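Side-chain contacts in ATP-binding protein (Mycobacterium tuberculosis, PDB 5UKV), which probably transfers a phosphoryl group from ATP to a histidine in the dimerization and histidine phosphotransfer (DHp) domain of a two-component sensor kinase: residues 64-67 / 68-71; 49-52 / 53-57. The protein carries 1 engineered substitution. One frame throughout, in Å; residues are numbered along the deposited sequence.

Contact 1: residues 64-67 / 68-71. With EDO (1,2-ethanediol), chain D.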
loop_
_atom_site.group_PDB
_atom_site.type_symbol
_atom_site.label_atom_id
_atom_site.label_comp_id
_atom_site.label_asym_id
_atom_site.label_seq_id
_atom_site.Cartn_x
_atom_site.Cartn_y
_atom_site.Cartn_z
ATOM N N LEU A 64 -4.401 -6.021 -4.709
ATOM C CA LEU A 64 -3.120 -6.483 -4.188
ATOM C C LEU A 64 -3.264 -6.572 -2.656
ATOM O O LEU A 64 -2.705 -7.455 -1.959
ATOM C CB LEU A 64 -1.973 -5.493 -4.578
ATOM C CG LEU A 64 -1.662 -5.560 -6.097
ATOM C CD1 LEU A 64 -0.925 -4.322 -6.645
ATOM C CD2 LEU A 64 -0.997 -6.899 -6.543
ATOM N N VAL A 65 -3.827 -5.533 -2.050
ATOM C CA VAL A 65 -3.870 -5.508 -0.611
ATOM C C VAL A 65 -4.739 -6.623 -0.087
ATOM O O VAL A 65 -4.464 -7.250 0.984
ATOM C CB VAL A 65 -4.396 -4.113 -0.140
ATOM C CG1 VAL A 65 -4.822 -4.147 1.334
ATOM C CG2 VAL A 65 -3.318 -3.110 -0.292
ATOM N N ASP A 66 -5.884 -6.851 -0.732
ATOM C CA ASP A 66 -6.733 -7.994 -0.258
ATOM C C ASP A 66 -6.009 -9.336 -0.332
ATOM O O ASP A 66 -6.091 -10.167 0.616
ATOM C CB ASP A 66 -8.081 -8.073 -0.984
ATOM C CG ASP A 66 -9.045 -6.933 -0.597
ATOM O OD1 ASP A 66 -8.962 -6.336 0.541
ATOM O OD2 ASP A 66 -9.905 -6.618 -1.499
ATOM N N ASP A 67 -5.217 -9.528 -1.368
ATOM C CA ASP A 67 -4.449 -10.716 -1.497
ATOM C C ASP A 67 -3.339 -10.793 -0.482
ATOM O O ASP A 67 -3.099 -11.871 0.093
ATOM C CB ASP A 67 -3.874 -10.790 -2.887
ATOM C CG ASP A 67 -3.529 -12.228 -3.274
ATOM O OD1 ASP A 67 -4.418 -13.139 -3.075
ATOM O OD2 ASP A 67 -2.454 -12.435 -3.916
ATOM N N LEU A 68 -2.682 -9.666 -0.177
ATOM C CA LEU A 68 -1.693 -9.715 0.912
ATOM C C LEU A 68 -2.267 -10.115 2.263
ATOM O O LEU A 68 -1.661 -10.895 3.010
ATOM C CB LEU A 68 -1.050 -8.382 1.073
ATOM C CG LEU A 68 -0.068 -8.065 0.010
ATOM C CD1 LEU A 68 0.512 -6.713 0.352
ATOM C CD2 LEU A 68 1.024 -9.154 -0.094
ATOM N N LEU A 69 -3.437 -9.596 2.558
ATOM C CA LEU A 69 -4.165 -9.893 3.778
ATOM C C LEU A 69 -4.403 -11.383 3.875
ATOM O O LEU A 69 -4.163 -11.967 4.963
ATOM C CB LEU A 69 -5.465 -9.070 3.848
ATOM C CG LEU A 69 -5.516 -7.644 4.453
ATOM C CD1 LEU A 69 -6.959 -7.140 4.481
ATOM C CD2 LEU A 69 -4.906 -7.711 5.879
ATOM N N LEU A 70 -4.810 -12.030 2.737
ATOM C CA LEU A 70 -5.015 -13.482 2.754
ATOM C C LEU A 70 -3.730 -14.254 2.857
ATOM O O LEU A 70 -3.648 -15.236 3.608
ATOM C CB LEU A 70 -5.803 -13.897 1.491
ATOM C CG LEU A 70 -7.197 -13.329 1.481
ATOM C CD1 LEU A 70 -7.843 -13.508 0.122
ATOM C CD2 LEU A 70 -8.048 -14.045 2.534
ATOM N N LEU A 71 -2.690 -13.801 2.157
ATOM C CA LEU A 71 -1.393 -14.514 2.224
ATOM C C LEU A 71 -0.737 -14.428 3.544
ATOM O O LEU A 71 -0.013 -15.345 3.933
ATOM C CB LEU A 71 -0.419 -13.999 1.185
ATOM C CG LEU A 71 -0.793 -14.220 -0.274
ATOM C CD1 LEU A 71 -0.193 -13.264 -1.343
ATOM C CD2 LEU A 71 -0.491 -15.624 -0.637
HETATM C C1 EDO D . -4.322 -11.263 -6.702
HETATM O O1 EDO D . -5.704 -10.984 -6.923
HETATM C C2 EDO D . -3.401 -10.210 -7.306
HETATM O O2 EDO D . -2.149 -10.198 -6.585
#
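D67 and L71 meet one turn apart near the C-terminal end of helix 47-71, the second helix of the DHp hairpin that pairs with another copy into a helical bundle. Their side chains run obliquely across one another, and the carboxylate atom D67 OD2 comes to 3.5 Å from the methyl L71 CD1. D67 CG stands anti to the backbone N, beside the carbonyl carbon (chi1 -157°), from where OD2 faces L71 CD1. A bound 1,2-ethanediol, probably from the crystallisation liquor, also approaches this carboxylate: its O2 gives D67 OD2 a weak hydrogen bond of 3.5 Å and lies 3.5 Å from L64 CD2. The backbone turn that carries these side chains is held by four i to i+4 hydrogen bonds, from L68 N to L64 O (2.8 Å) through to L71 N to D67 O (2.9 Å); their N-H...O angles of 154° to 162° are the evidence for a regular alpha helix here. V65 and L68 are buried: V65 touches L25 of helix 2-40, and L68 packs on F17 and A21 of the same helix. D66 OD1 forms a salt bridge with R26 NE of the second subunit, and V65, L68 and L69 pack on S22 of that subunit. L71 CG lies 3.3 Å from D67 O, the same carbonyl oxygen that accepts the L71 N-H.

Contact 2: residues 49-52 / 53-57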
loop_
_atom_site.group_PDB
_atom_site.type_symbol
_atom_site.label_atom_id
_atom_site.label_comp_id
_atom_site.label_asym_id
_atom_site.label_seq_id
_atom_site.Cartn_x
_atom_site.Cartn_y
_atom_site.Cartn_z
HETATM N N MSE A 49 -10.239 12.192 -16.931
HETATM C CA MSE A 49 -9.262 11.217 -17.344
HETATM C C MSE A 49 -8.222 10.966 -16.274
HETATM O O MSE A 49 -7.924 9.833 -16.040
HETATM C CB MSE A 49 -8.568 11.570 -18.646
HETATM C CG MSE A 49 -7.806 10.330 -19.032
HETATM SE SE MSE A 49 -6.931 10.553 -20.756
HETATM C CE MSE A 49 -8.584 10.165 -21.731
ATOM N N LEU A 50 -7.729 12.010 -15.624
ATOM C CA LEU A 50 -6.766 11.936 -14.586
ATOM C C LEU A 50 -7.336 11.102 -13.456
ATOM O O LEU A 50 -6.740 10.218 -12.984
ATOM C CB LEU A 50 -6.533 13.353 -14.099
ATOM C CG LEU A 50 -5.339 13.686 -13.259
ATOM C CD1 LEU A 50 -4.075 13.591 -14.039
ATOM C CD2 LEU A 50 -5.371 14.988 -12.505
ATOM N N LEU A 51 -8.554 11.391 -13.094
ATOM C CA LEU A 51 -9.297 10.694 -12.013
ATOM C C LEU A 51 -9.587 9.219 -12.301
ATOM O O LEU A 51 -9.429 8.339 -11.388
ATOM C CB LEU A 51 -10.625 11.430 -11.680
ATOM C CG LEU A 51 -11.386 10.869 -10.457
ATOM C CD1 LEU A 51 -10.485 10.933 -9.199
ATOM C CD2 LEU A 51 -12.579 11.655 -10.249
ATOM N N SER A 52 -9.864 8.944 -13.556
ATOM C CA SER A 52 -10.083 7.610 -14.009
ATOM C C SER A 52 -8.834 6.736 -13.811
ATOM O O SER A 52 -8.894 5.671 -13.316
ATOM C CB SER A 52 -10.372 7.706 -15.486
ATOM O OG SER A 52 -10.984 6.587 -15.937
ATOM N N ARG A 53 -7.681 7.267 -14.165
ATOM C CA ARG A 53 -6.456 6.536 -13.979
ATOM C C ARG A 53 -6.212 6.334 -12.498
ATOM O O ARG A 53 -5.805 5.299 -12.104
ATOM C CB ARG A 53 -5.270 7.215 -14.624
ATOM C CG ARG A 53 -3.936 6.538 -14.315
ATOM C CD ARG A 53 -3.909 5.045 -14.661
ATOM N NE ARG A 53 -4.272 4.803 -16.038
ATOM C CZ ARG A 53 -4.340 3.623 -16.619
ATOM N NH1 ARG A 53 -4.069 2.534 -15.945
ATOM N NH2 ARG A 53 -4.659 3.543 -17.896
ATOM N N ILE A 54 -6.443 7.364 -11.714
ATOM C CA ILE A 54 -6.286 7.272 -10.307
ATOM C C ILE A 54 -7.171 6.209 -9.713
ATOM O O ILE A 54 -6.710 5.393 -8.925
ATOM C CB ILE A 54 -6.473 8.612 -9.580
ATOM C CG1 ILE A 54 -5.278 9.522 -9.861
ATOM C CG2 ILE A 54 -6.752 8.335 -8.079
ATOM C CD1 ILE A 54 -5.501 11.005 -9.487
ATOM N N GLU A 55 -8.419 6.146 -10.128
ATOM C CA GLU A 55 -9.351 5.156 -9.662
ATOM C C GLU A 55 -8.924 3.744 -10.037
ATOM O O GLU A 55 -9.022 2.849 -9.280
ATOM C CB GLU A 55 -10.741 5.441 -10.213
ATOM C CG GLU A 55 -11.428 6.596 -9.545
ATOM C CD GLU A 55 -12.807 6.930 -10.129
ATOM O OE1 GLU A 55 -12.893 7.686 -11.085
ATOM O OE2 GLU A 55 -13.806 6.436 -9.608
ATOM N N SER A 56 -8.429 3.597 -11.236
ATOM C CA SER A 56 -7.992 2.348 -11.743
ATOM C C SER A 56 -6.816 1.814 -10.922
ATOM O O SER A 56 -6.821 0.712 -10.465
ATOM C CB SER A 56 -7.605 2.579 -13.189
ATOM O OG SER A 56 -7.052 1.458 -13.745
ATOM N N GLU A 57 -5.867 2.668 -10.653
ATOM C CA GLU A 57 -4.677 2.258 -9.846
ATOM C C GLU A 57 -5.093 1.951 -8.405
ATOM O O GLU A 57 -4.574 1.008 -7.859
ATOM C CB GLU A 57 -3.554 3.257 -9.964
ATOM C CG GLU A 57 -2.988 3.432 -11.391
ATOM C CD GLU A 57 -2.669 2.141 -12.093
ATOM O OE1 GLU A 57 -2.154 1.214 -11.453
ATOM O OE2 GLU A 57 -3.031 2.016 -13.273
#
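R53 opens the second half of this two-turn piece of helix 47-71, donating its backbone N-H to the backbone oxygen of selenomethionine M49 (N to O 3.2 Å). Its side chain bends at chi2 and chi3 (54° and 55°), which carries the guanidinium towards E57. R53 NH1 donates a hydrogen bond to E57 OE2 (2.9 Å), part of a salt bridge inside 53-57; OE2 lies in the guanidinium plane and is met nearly along its C-O axis. Next, I54 N bonds to L50 O, and I54 CG1 lies 3.5 Å from that oxygen. E55 follows with the shortest of the backbone bonds across the two segments, N to L51 O at 2.7 Å. Its CG is anti to the carbonyl carbon (chi1 -75°) and the chain extends beyond it, crossing L51 with E55 OE1 3.6 Å from L51 CG. OE1 also pairs with R40 of the second subunit, whose charge would tend to keep the carboxylate ionised. S56 N then closes on S52 O at 3.0 Å, and E57 OE1 makes a further salt bridge to R60. Within the hairpin, L50 and R53 lie against F35, and E57 against P28, all of helix 2-40, whereas I54 and E55 face I32 and A36 of the second subunit.

Overall arrangement
From the N terminus, the chain runs through helix 2-40, turns, and returns as helix 47-71, which carries both contacts. Contact 2 comes first, near the turn, and contact 1 follows near the helix's C-terminal end. They lie in series: neither encloses nor crosses the other, and each closes only helical turns, since its two segments are contiguous. The centres of contact 1 and contact 2 are about 22 Å apart. The nearest atoms of contact 1 and contact 2 are about 7 Å apart, without touching. Both bring the helix against helix 2-40 and the second subunit, but at different levels: contact 2 meets P28, F35 and Y39 of its own chain, contact 1 F17, A21 and L25, as expected for two antiparallel helices.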